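Local coordinates for glutamine amidotransferase type-2 domain-containing protein (Pseudomonas aeruginosa PAO1, PDB 1TE5) that probably hydrolyses glutamine and passes on the released ammonia, as a class-II glutamine amidotransferase of the Ntn-hydrolase clan whose acceptor substrate is not established, at residues Gly125-Asp128 against Ser129-Ala132; Ala160-Glu163 against Tyr164-Lys167; Ile191-Arg194 against Ala195-Pro199; Ala213-Thr216 against Pro217-Val221; Leu237-Ser240 against Gly241-Val244. One frame throughout, in Å; residues are numbered along the deposited sequence.

All five contacts are local, and they fall into two clusters. Contact 1 lies at the N-terminal start of helix 128-143 and contact 2 at the C-terminal end of helix 150-165, the next helix in the chain; their centres are 14 Å apart, and the Tyr164 OH of contact 2 packs on Ala132 O of contact 1 at 3.6 Å. Contacts 3 and 4 sit side by side, centres 7 Å apart, at the ends of neighbouring strands 188-194 and 220-225. Contact 5 bridges towards the helices: Arg165 NH2 of contact 2 lies 2.8 Å from Ser240 OG, a probable hydrogen bond. Contact 1, which probably borders the glutamine site, is about 36 Å from contact 3, centre to centre.

Contact 1: residues Gly125-Asp128 against Ser129-Ala132; sequences GETD and SEAA
Thr127 is the N-cap of helix 128-143, and its hydroxyl grips the first turn: Glu130 N donates to Thr127 OG1 at 3.3 Å. The oxygen can do this because it sits between the backbone N and the carbonyl carbon (chi1 50°), turned into the helix start, where it also comes to 3.1 Å from Glu130 CB. The two side chains cross at about a right angle. Glu130 runs back past the cap, its chain extended and CG anti to the backbone N (chi1 -175°). Gly125 N donates to Glu130 OE1 at 2.9 Å, meeting it from above the carboxylate plane. The other oxygen, Glu130 OE2, is held by Val124 N and a salt bridge to Arg96, so the loop is tied to the helix through both oxygens. The sequence from Gly125 to Glu130 resembles the segment that borders the glutamine pocket in other class-II amidotransferases, and a similar place is likely here. Ser129 OG is hydrogen-bonded to His107 and His92. The i to i+4 series of the helix opens weakly with Ala131 N to Thr127 O at 3.4 Å, and Ala132 N to Asp128 O, 2.9 Å, is its first full-strength bond.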
loop_
_atom_site.group_PDB
_atom_site.type_symbol
_atom_site.label_atom_id
_atom_site.label_comp_id
_atom_site.label_asym_id
_atom_site.label_seq_id
_atom_site.Cartn_x
_atom_site.Cartn_y
_atom_site.Cartn_z
ATOM N N GLY A 125 6.906 -1.766 12.218
ATOM C CA GLY A 125 7.195 -3.122 12.655
ATOM C C GLY A 125 8.496 -3.195 13.442
ATOM O O GLY A 125 9.099 -2.171 13.770
ATOM N N GLU A 126 8.937 -4.405 13.755
ATOM C CA GLU A 126 10.155 -4.569 14.530
ATOM C C GLU A 126 11.348 -5.093 13.745
ATOM O O GLU A 126 12.399 -5.366 14.326
ATOM C CB GLU A 126 9.904 -5.481 15.733
ATOM C CG GLU A 126 8.724 -5.084 16.609
ATOM C CD GLU A 126 7.395 -5.576 16.070
ATOM O OE1 GLU A 126 6.449 -4.762 16.006
ATOM O OE2 GLU A 126 7.294 -6.775 15.726
ATOM N N THR A 127 11.193 -5.241 12.434
ATOM C CA THR A 127 12.275 -5.745 11.600
ATOM C C THR A 127 13.499 -4.842 11.601
ATOM O O THR A 127 13.403 -3.645 11.873
ATOM C CB THR A 127 11.822 -5.950 10.126
ATOM O OG1 THR A 127 11.165 -4.770 9.638
ATOM C CG2 THR A 127 10.886 -7.139 10.014
ATOM N N ASP A 128 14.664 -5.440 11.389
ATOM C CA ASP A 128 15.892 -4.671 11.302
ATOM C C ASP A 128 15.873 -4.043 9.912
ATOM O O ASP A 128 16.457 -2.987 9.687
ATOM C CB ASP A 128 17.128 -5.570 11.448
ATOM C CG ASP A 128 17.504 -5.841 12.908
ATOM O OD1 ASP A 128 16.958 -5.193 13.833
ATOM O OD2 ASP A 128 18.376 -6.709 13.129
ATOM N N SER A 129 15.213 -4.722 8.980
ATOM C CA SER A 129 15.099 -4.246 7.608
ATOM C C SER A 129 14.418 -2.881 7.547
ATOM O O SER A 129 14.886 -1.980 6.848
ATOM C CB SER A 129 14.302 -5.245 6.762
ATOM O OG SER A 129 14.965 -6.497 6.664
ATOM N N GLU A 130 13.297 -2.745 8.253
ATOM C CA GLU A 130 12.540 -1.498 8.269
ATOM C C GLU A 130 13.278 -0.396 9.026
ATOM O O GLU A 130 13.142 0.785 8.705
ATOM C CB GLU A 130 11.158 -1.722 8.872
ATOM C CG GLU A 130 10.260 -0.508 8.810
ATOM C CD GLU A 130 8.862 -0.789 9.300
ATOM O OE1 GLU A 130 8.621 -1.892 9.847
ATOM O OE2 GLU A 130 8.002 0.102 9.125
ATOM N N ALA A 131 14.008 -0.787 10.068
ATOM C CA ALA A 131 14.788 0.159 10.856
ATOM C C ALA A 131 15.885 0.728 9.949
ATOM O O ALA A 131 16.237 1.905 10.045
ATOM C CB ALA A 131 15.397 -0.537 12.059
ATOM N N ALA A 132 16.410 -0.128 9.073
ATOM C CA ALA A 132 17.447 0.252 8.124
ATOM C C ALA A 132 16.862 1.161 7.057
ATOM O O ALA A 132 17.520 2.108 6.623
ATOM C CB ALA A 132 18.058 -0.982 7.475
#

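Contact 2: residues Ala160-Glu163 against Tyr164-Lys167; sequences ACDE and YRKK
Tyr164 lies back along the C-terminal part of helix 150-165, over the carbonyl group of Ala160 one turn earlier. Starting at the root, Tyr164 CB is 3.6 Å from Ala160 O. CG then comes to 3.0 Å from that same oxygen, since chi1 of -57° sets it beside the backbone N and swings the ring over the preceding turn. Ala160 O stands 2.9 Å above the ring plane, over its centre, while also accepting the helical bond from Tyr164 N at 3.0 Å. Farther out, CE2 packs against Ala160 CB at 3.7 Å, and the same methyl group touches the hydroxyl. The OH itself is hydrogen-bonded to Asp135 of helix 128-143, so this residue pins the two helices together; Phe170 meets the ring edge-to-face. On another side of the helix Asp162 and Arg165 run side by side, pointing the same way, with carboxylate and guanidinium planes 47° apart. Their salt bridge is long and weak, and the outer part of the guanidinium has another partner, its NH2 bonding to Ser240. Of the inner part, Arg165 NE faces Asp162 OD1 in the guanidinium plane, at its edge, 3.5 Å away.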
loop_
_atom_site.group_PDB
_atom_site.type_symbol
_atom_site.label_atom_id
_atom_site.label_comp_id
_atom_site.label_asym_id
_atom_site.label_seq_id
_atom_site.Cartn_x
_atom_site.Cartn_y
_atom_site.Cartn_z
ATOM N N ALA A 160 25.271 4.635 3.377
ATOM C CA ALA A 160 24.437 3.921 4.335
ATOM C C ALA A 160 24.532 2.411 4.148
ATOM O O ALA A 160 24.609 1.666 5.126
ATOM C CB ALA A 160 22.995 4.379 4.218
ATOM N N CYS A 161 24.506 1.966 2.893
ATOM C CA CYS A 161 24.597 0.544 2.586
ATOM C C CYS A 161 25.921 -0.028 3.067
ATOM O O CYS A 161 25.970 -1.146 3.588
ATOM C CB CYS A 161 24.425 0.309 1.091
ATOM S SG CYS A 161 22.713 0.444 0.518
ATOM N N ASP A 162 26.989 0.744 2.878
ATOM C CA ASP A 162 28.327 0.350 3.303
ATOM C C ASP A 162 28.371 0.120 4.805
ATOM O O ASP A 162 28.985 -0.836 5.284
ATOM C CB ASP A 162 29.344 1.434 2.938
ATOM C CG ASP A 162 30.141 1.094 1.693
ATOM O OD1 ASP A 162 30.632 -0.053 1.594
ATOM O OD2 ASP A 162 30.289 1.981 0.822
ATOM N N GLU A 163 27.766 1.041 5.544
ATOM C CA GLU A 163 27.725 0.949 6.994
ATOM C C GLU A 163 26.906 -0.228 7.489
ATOM O O GLU A 163 27.251 -0.847 8.494
ATOM C CB GLU A 163 27.154 2.227 7.599
ATOM C CG GLU A 163 28.177 3.304 7.875
ATOM C CD GLU A 163 27.700 4.254 8.950
ATOM O OE1 GLU A 163 27.431 3.774 10.077
ATOM O OE2 GLU A 163 27.584 5.469 8.669
ATOM N N TYR A 164 25.776 -0.475 6.837
ATOM C CA TYR A 164 24.900 -1.572 7.223
ATOM C C TYR A 164 25.569 -2.929 6.995
ATOM O O TYR A 164 25.396 -3.844 7.796
ATOM C CB TYR A 164 23.573 -1.501 6.454
ATOM C CG TYR A 164 22.808 -0.204 6.616
ATOM C CD1 TYR A 164 22.941 0.573 7.763
ATOM C CD2 TYR A 164 21.973 0.258 5.603
ATOM C CE1 TYR A 164 22.264 1.786 7.893
ATOM C CE2 TYR A 164 21.293 1.464 5.722
ATOM C CZ TYR A 164 21.447 2.225 6.866
ATOM O OH TYR A 164 20.820 3.445 6.968
ATOM N N ARG A 165 26.323 -3.055 5.904
ATOM C CA ARG A 165 27.002 -4.313 5.593
ATOM C C ARG A 165 28.126 -4.624 6.584
ATOM O O ARG A 165 28.611 -5.753 6.662
ATOM C CB ARG A 165 27.509 -4.321 4.142
ATOM C CG ARG A 165 28.849 -3.649 3.882
ATOM C CD ARG A 165 28.966 -3.312 2.398
ATOM N NE ARG A 165 30.300 -3.522 1.836
ATOM C CZ ARG A 165 30.770 -4.708 1.455
ATOM N NH1 ARG A 165 31.990 -4.808 0.944
ATOM N NH2 ARG A 165 30.025 -5.799 1.599
ATOM N N LYS A 166 28.548 -3.611 7.332
ATOM C CA LYS A 166 29.588 -3.782 8.338
ATOM C C LYS A 166 28.991 -4.511 9.550
ATOM O O LYS A 166 29.723 -5.052 10.383
ATOM C CB LYS A 166 30.182 -2.413 8.722
ATOM C CG LYS A 166 31.106 -2.399 9.944
ATOM C CD LYS A 166 30.333 -2.057 11.220
ATOM C CE LYS A 166 31.172 -2.235 12.477
ATOM N NZ LYS A 166 30.348 -1.985 13.699
ATOM N N LYS A 167 27.662 -4.535 9.641
ATOM C CA LYS A 167 26.975 -5.210 10.742
ATOM C C LYS A 167 26.232 -6.490 10.343
ATOM O O LYS A 167 25.527 -7.081 11.162
ATOM C CB LYS A 167 26.019 -4.247 11.450
ATOM C CG LYS A 167 26.723 -3.245 12.346
ATOM C CD LYS A 167 25.758 -2.234 12.938
ATOM C CE LYS A 167 26.504 -1.155 13.725
ATOM N NZ LYS A 167 25.619 -0.009 14.106
#

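Contact 3: residues Ile191-Arg194 against Ala195-Pro199; sequences ITRR and APFGP
Arg193 and Phe197 meet where strand 188-194 gives way to the loop that leads to strand 200-203, and a cation-pi contact joins them. Arg193 CZ lies 4.3 Å from the centroid of the Phe197 ring, over its face and 27° off the normal. The planes are not stacked flat but stand 46° apart, which brings one amino group closest: Arg193 NH1 is 3.2 Å from Phe197 CD1. A bend at chi3 (62°) folds the arginine over the ring.

Among polar contacts, the same NH1 donates a weak hydrogen bond to Gly198 O at 3.0 Å, the acceptor lying in the guanidinium plane at its edge. By packing, the Phe197 ring turns its edge to the strand end, with CD2 3.4 Å from Arg194 C. Arg194 itself points away from the loop, and its guanidinium has a salt bridge to Glu250. The peptide before Pro196 is cis, which probably helps the chain to turn and bring Phe197 back beside the strand end.

Around this turn, strand 220-225 runs antiparallel beside strand 188-194: Arg193 pairs with Val221 through the backbone, and Val221 also packs on Phe197.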
loop_
_atom_site.group_PDB
_atom_site.type_symbol
_atom_site.label_atom_id
_atom_site.label_comp_id
_atom_site.label_asym_id
_atom_site.label_seq_id
_atom_site.Cartn_x
_atom_site.Cartn_y
_atom_site.Cartn_z
ATOM N N ILE A 191 19.795 -9.733 -15.357
ATOM C CA ILE A 191 19.855 -10.039 -16.777
ATOM C C ILE A 191 19.012 -9.043 -17.567
ATOM O O ILE A 191 17.822 -8.871 -17.297
ATOM C CB ILE A 191 19.418 -11.490 -17.103
ATOM C CG1 ILE A 191 19.623 -11.765 -18.598
ATOM C CG2 ILE A 191 17.954 -11.721 -16.727
ATOM C CD1 ILE A 191 19.401 -13.196 -18.990
ATOM N N THR A 192 19.644 -8.376 -18.527
ATOM C CA THR A 192 18.956 -7.396 -19.349
ATOM C C THR A 192 18.546 -8.055 -20.647
ATOM O O THR A 192 19.347 -8.740 -21.277
ATOM C CB THR A 192 19.865 -6.213 -19.687
ATOM O OG1 THR A 192 20.492 -5.729 -18.494
ATOM C CG2 THR A 192 19.061 -5.090 -20.322
ATOM N N ARG A 193 17.304 -7.836 -21.055
ATOM C CA ARG A 193 16.792 -8.408 -22.286
ATOM C C ARG A 193 16.430 -7.267 -23.221
ATOM O O ARG A 193 15.671 -6.379 -22.852
ATOM C CB ARG A 193 15.571 -9.280 -21.979
ATOM C CG ARG A 193 15.906 -10.492 -21.105
ATOM C CD ARG A 193 14.681 -11.075 -20.416
ATOM N NE ARG A 193 13.680 -11.574 -21.355
ATOM C CZ ARG A 193 12.420 -11.146 -21.405
ATOM N NH1 ARG A 193 11.575 -11.665 -22.291
ATOM N NH2 ARG A 193 12.001 -10.189 -20.582
ATOM N N ARG A 194 17.013 -7.267 -24.415
ATOM C CA ARG A 194 16.754 -6.220 -25.396
ATOM C C ARG A 194 15.921 -6.703 -26.564
ATOM O O ARG A 194 16.174 -7.770 -27.105
ATOM C CB ARG A 194 18.077 -5.667 -25.906
ATOM C CG ARG A 194 18.870 -5.018 -24.817
ATOM C CD ARG A 194 20.332 -4.880 -25.146
ATOM N NE ARG A 194 21.046 -4.367 -23.983
ATOM C CZ ARG A 194 20.894 -3.138 -23.506
ATOM N NH1 ARG A 194 21.571 -2.752 -22.434
ATOM N NH2 ARG A 194 20.083 -2.284 -24.120
ATOM N N ALA A 195 14.935 -5.908 -26.959
ATOM C CA ALA A 195 14.071 -6.261 -28.077
ATOM C C ALA A 195 14.911 -6.476 -29.331
ATOM O O ALA A 195 15.878 -5.750 -29.576
ATOM C CB ALA A 195 13.037 -5.178 -28.313
ATOM N N PRO A 196 14.561 -7.490 -30.139
ATOM C CA PRO A 196 13.437 -8.401 -29.912
ATOM C C PRO A 196 13.777 -9.552 -28.960
ATOM O O PRO A 196 14.910 -10.052 -28.935
ATOM C CB PRO A 196 13.159 -8.926 -31.311
ATOM C CG PRO A 196 14.547 -9.095 -31.848
ATOM C CD PRO A 196 15.245 -7.813 -31.406
ATOM N N PHE A 197 12.789 -9.941 -28.166
ATOM C CA PHE A 197 12.938 -11.045 -27.235
ATOM C C PHE A 197 11.605 -11.785 -27.125
ATOM O O PHE A 197 10.546 -11.203 -27.352
ATOM C CB PHE A 197 13.451 -10.563 -25.866
ATOM C CG PHE A 197 12.656 -9.439 -25.262
ATOM C CD1 PHE A 197 11.358 -9.641 -24.805
ATOM C CD2 PHE A 197 13.221 -8.184 -25.110
ATOM C CE1 PHE A 197 10.642 -8.614 -24.208
ATOM C CE2 PHE A 197 12.510 -7.145 -24.510
ATOM C CZ PHE A 197 11.219 -7.364 -24.060
ATOM N N GLY A 198 11.668 -13.092 -26.902
ATOM C CA GLY A 198 10.446 -13.862 -26.776
ATOM C C GLY A 198 10.079 -14.047 -25.318
ATOM O O GLY A 198 10.855 -13.676 -24.434
ATOM N N PRO A 199 8.920 -14.656 -25.034
ATOM C CA PRO A 199 8.480 -14.882 -23.656
ATOM C C PRO A 199 9.456 -15.736 -22.857
ATOM O O PRO A 199 10.049 -16.676 -23.385
ATOM C CB PRO A 199 7.129 -15.579 -23.843
ATOM C CG PRO A 199 7.283 -16.277 -25.155
ATOM C CD PRO A 199 7.951 -15.221 -25.987
#

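Contact 4: residues Ala213-Thr216 against Pro217-Val221; sequences AETT and PDDVV
Asp219 and the two threonines Thr215 and Thr216 form the tight part of the contact, at the turn that precedes strand 220-225. The carboxylate of Asp219 folds back over the loop and accepts three bonds. Thr215 N donates to Asp219 OD1 at 2.7 Å from above the carboxylate plane. OD2 takes two: Thr216 N at 3.0 Å, and Thr216 OG1 at 2.7 Å, nearly along the C-O direction, both from the same face of the plane. The hydroxyl reaches it because Thr216 OG1 stands between the backbone N and the carbonyl carbon (chi1 82°). That oxygen is itself an acceptor for Asp218 N, 3.0 Å away, which makes an ST turn inside the type I beta turn from Thr216 to Asp219. The turn's own closing bond, Asp219 N to Thr216 O, is weak at 3.4 Å.

The outer side is looser and faces solvent: the Pro217 ring and the Asp218 carboxylate are exposed, and the Asp218 side chain only skirts the hydroxyl, its CB 3.8 Å from Thr216 OG1. Glu214 sends its tip away to Phe197 N, linking this loop to the turn after strand 188-194, while Asp219 pairs with Ala195 through the backbone.

With Asp219 buried and its oxygens held by two backbone N-H groups and a hydroxyl, negative charge on the carboxylate is probably stabilised, and its ionised form is likely to be the preferred one.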
loop_
_atom_site.group_PDB
_atom_site.type_symbol
_atom_site.label_atom_id
_atom_site.label_comp_id
_atom_site.label_asym_id
_atom_site.label_seq_id
_atom_site.Cartn_x
_atom_site.Cartn_y
_atom_site.Cartn_z
ATOM N N ALA A 213 6.480 -11.340 -24.930
ATOM C CA ALA A 213 7.333 -10.861 -26.015
ATOM C C ALA A 213 7.418 -9.334 -25.929
ATOM O O ALA A 213 6.749 -8.722 -25.097
ATOM C CB ALA A 213 6.760 -11.282 -27.354
ATOM N N GLU A 214 8.207 -8.721 -26.808
ATOM C CA GLU A 214 8.377 -7.272 -26.791
ATOM C C GLU A 214 7.157 -6.479 -27.251
ATOM O O GLU A 214 6.438 -6.884 -28.170
ATOM C CB GLU A 214 9.603 -6.859 -27.606
ATOM C CG GLU A 214 9.414 -6.876 -29.130
ATOM C CD GLU A 214 9.528 -8.257 -29.754
ATOM O OE1 GLU A 214 8.962 -8.453 -30.856
ATOM O OE2 GLU A 214 10.202 -9.132 -29.163
ATOM N N THR A 215 6.957 -5.332 -26.607
ATOM C CA THR A 215 5.852 -4.411 -26.884
ATOM C C THR A 215 6.193 -3.559 -28.107
ATOM O O THR A 215 5.344 -3.314 -28.971
ATOM C CB THR A 215 5.643 -3.450 -25.697
ATOM O OG1 THR A 215 5.462 -4.205 -24.492
ATOM C CG2 THR A 215 4.436 -2.552 -25.929
ATOM N N THR A 216 7.424 -3.047 -28.116
ATOM C CA THR A 216 7.946 -2.206 -29.196
ATOM C C THR A 216 9.333 -2.733 -29.565
ATOM O O THR A 216 9.927 -3.528 -28.827
ATOM C CB THR A 216 8.119 -0.719 -28.754
ATOM O OG1 THR A 216 9.355 -0.558 -28.048
ATOM C CG2 THR A 216 6.999 -0.270 -27.846
ATOM N N PRO A 217 9.863 -2.319 -30.722
ATOM C CA PRO A 217 11.192 -2.789 -31.126
ATOM C C PRO A 217 12.338 -2.159 -30.332
ATOM O O PRO A 217 13.511 -2.415 -30.616
ATOM C CB PRO A 217 11.249 -2.407 -32.601
ATOM C CG PRO A 217 10.405 -1.184 -32.660
ATOM C CD PRO A 217 9.224 -1.551 -31.802
ATOM N N ASP A 218 11.991 -1.339 -29.341
ATOM C CA ASP A 218 12.989 -0.670 -28.512
ATOM C C ASP A 218 12.890 -1.037 -27.038
ATOM O O ASP A 218 13.423 -0.331 -26.192
ATOM C CB ASP A 218 12.876 0.851 -28.657
ATOM C CG ASP A 218 12.814 1.296 -30.101
ATOM O OD1 ASP A 218 11.751 1.805 -30.517
ATOM O OD2 ASP A 218 13.825 1.127 -30.812
ATOM N N ASP A 219 12.220 -2.143 -26.734
ATOM C CA ASP A 219 12.081 -2.581 -25.351
ATOM C C ASP A 219 13.395 -3.012 -24.697
ATOM O O ASP A 219 14.264 -3.624 -25.324
ATOM C CB ASP A 219 11.101 -3.747 -25.255
ATOM C CG ASP A 219 9.663 -3.324 -25.411
ATOM O OD1 ASP A 219 8.782 -4.099 -24.983
ATOM O OD2 ASP A 219 9.399 -2.228 -25.949
ATOM N N VAL A 220 13.526 -2.687 -23.422
ATOM C CA VAL A 220 14.682 -3.079 -22.631
ATOM C C VAL A 220 14.106 -3.366 -21.247
ATOM O O VAL A 220 13.476 -2.498 -20.636
ATOM C CB VAL A 220 15.775 -1.963 -22.529
ATOM C CG1 VAL A 220 16.942 -2.437 -21.648
ATOM C CG2 VAL A 220 16.288 -1.579 -23.901
ATOM N N VAL A 221 14.232 -4.614 -20.804
ATOM C CA VAL A 221 13.730 -5.006 -19.494
ATOM C C VAL A 221 14.776 -5.807 -18.737
ATOM O O VAL A 221 15.317 -6.787 -19.250
ATOM C CB VAL A 221 12.350 -5.746 -19.582
ATOM C CG1 VAL A 221 11.926 -5.951 -21.022
ATOM C CG2 VAL A 221 12.378 -7.061 -18.833
#

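Contact 5: residues Leu237-Ser240 against Gly241-Val244; sequences LQQS and GEWV
Gln239 and Glu242 are the ends of a type II beta turn, closed by Glu242 N donating to Gln239 O at 3.2 Å. Gly241 takes the third position with phi at 94°, the positive value usual for this turn type. The turn does not close a hairpin: strand 236-238 is an edge of the sheet that contains strand 188-194, while strand 243-247 belongs to a different sheet, beside strand 180-183, so the contact is a link between the two layers of the fold.

Glu242 then reaches back across the turn. Its CG, anti to the carbonyl carbon (chi1 -52°), passes 3.3 Å from Gln239 O, and the extended chain brings OE1 to Gln239 N. The bond from Gln239 N to Glu242 OE1 is weak, 3.2 Å long, but nearly straight at 177°. The Gln239 side chain crosses the glutamate at a slant, with CB 3.7 Å from Glu242 CD. Gln239 OE1 stands 3.0 Å from Glu242 OE2; both are acceptors as modelled, so the amide's orientation is doubtful. Gln238 goes to another side, its NE2 3.3 Å from Glu242 O and near Val244. Ser240 points off the turn, and its OG, besides meeting Arg165, is bonded to Ser185 O.

One carboxylate thus supplies a second, weak tie across the turn through Gln239 N, and negative charge on it would probably strengthen that bond.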
loop_
_atom_site.group_PDB
_atom_site.type_symbol
_atom_site.label_atom_id
_atom_site.label_comp_id
_atom_site.label_asym_id
_atom_site.label_seq_id
_atom_site.Cartn_x
_atom_site.Cartn_y
_atom_site.Cartn_z
ATOM N N LEU A 237 26.562 -11.977 -12.427
ATOM C CA LEU A 237 26.564 -12.129 -10.979
ATOM C C LEU A 237 27.281 -10.968 -10.293
ATOM O O LEU A 237 28.380 -10.571 -10.691
ATOM C CB LEU A 237 27.202 -13.462 -10.578
ATOM C CG LEU A 237 26.584 -14.745 -11.156
ATOM C CD1 LEU A 237 27.304 -15.969 -10.614
ATOM C CD2 LEU A 237 25.115 -14.824 -10.818
ATOM N N GLN A 238 26.624 -10.390 -9.298
ATOM C CA GLN A 238 27.185 -9.280 -8.548
ATOM C C GLN A 238 27.998 -9.775 -7.352
ATOM O O GLN A 238 27.662 -10.789 -6.729
ATOM C CB GLN A 238 26.078 -8.336 -8.065
ATOM C CG GLN A 238 25.361 -7.566 -9.164
ATOM C CD GLN A 238 24.320 -6.606 -8.619
ATOM O OE1 GLN A 238 23.186 -6.579 -9.088
ATOM N NE2 GLN A 238 24.703 -5.808 -7.629
ATOM N N GLN A 239 29.080 -9.058 -7.058
ATOM C CA GLN A 239 29.965 -9.374 -5.936
ATOM C C GLN A 239 29.650 -8.472 -4.741
ATOM O O GLN A 239 28.957 -7.463 -4.868
ATOM C CB GLN A 239 31.420 -9.133 -6.340
ATOM C CG GLN A 239 31.828 -9.740 -7.667
ATOM C CD GLN A 239 32.961 -8.967 -8.321
ATOM O OE1 GLN A 239 32.960 -8.753 -9.537
ATOM N NE2 GLN A 239 33.919 -8.516 -7.513
ATOM N N SER A 240 30.227 -8.814 -3.600
ATOM C CA SER A 240 30.039 -8.048 -2.381
ATOM C C SER A 240 30.525 -6.606 -2.567
ATOM O O SER A 240 31.631 -6.371 -3.069
ATOM C CB SER A 240 30.799 -8.728 -1.238
ATOM O OG SER A 240 30.599 -8.081 0.008
ATOM N N GLY A 241 29.674 -5.651 -2.192
ATOM C CA GLY A 241 30.016 -4.238 -2.292
ATOM C C GLY A 241 29.579 -3.543 -3.565
ATOM O O GLY A 241 29.670 -2.313 -3.672
ATOM N N GLU A 242 29.120 -4.326 -4.536
ATOM C CA GLU A 242 28.685 -3.778 -5.812
ATOM C C GLU A 242 27.245 -3.282 -5.828
ATOM O O GLU A 242 26.312 -3.980 -5.424
ATOM C CB GLU A 242 28.899 -4.791 -6.936
ATOM C CG GLU A 242 30.319 -5.338 -6.989
ATOM C CD GLU A 242 30.634 -6.056 -8.289
ATOM O OE1 GLU A 242 29.695 -6.537 -8.960
ATOM O OE2 GLU A 242 31.833 -6.135 -8.640
ATOM N N TRP A 243 27.089 -2.054 -6.300
ATOM C CA TRP A 243 25.790 -1.429 -6.409
ATOM C C TRP A 243 25.573 -1.071 -7.862
ATOM O O TRP A 243 26.524 -0.947 -8.623
ATOM C CB TRP A 243 25.734 -0.171 -5.538
ATOM C CG TRP A 243 26.810 0.849 -5.837
ATOM C CD1 TRP A 243 28.028 0.962 -5.223
ATOM C CD2 TRP A 243 26.747 1.916 -6.795
ATOM N NE1 TRP A 243 28.722 2.029 -5.734
ATOM C CE2 TRP A 243 27.961 2.630 -6.704
ATOM C CE3 TRP A 243 25.783 2.333 -7.725
ATOM C CZ2 TRP A 243 28.233 3.750 -7.506
ATOM C CZ3 TRP A 243 26.056 3.447 -8.522
ATOM C CH2 TRP A 243 27.272 4.138 -8.409
ATOM N N VAL A 244 24.316 -0.949 -8.261
ATOM C CA VAL A 244 23.981 -0.587 -9.628
ATOM C C VAL A 244 22.729 0.270 -9.577
ATOM O O VAL A 244 21.857 0.053 -8.739
ATOM C CB VAL A 244 23.702 -1.830 -10.520
ATOM C CG1 VAL A 244 23.346 -1.394 -11.921
ATOM C CG2 VAL A 244 24.918 -2.745 -10.581
#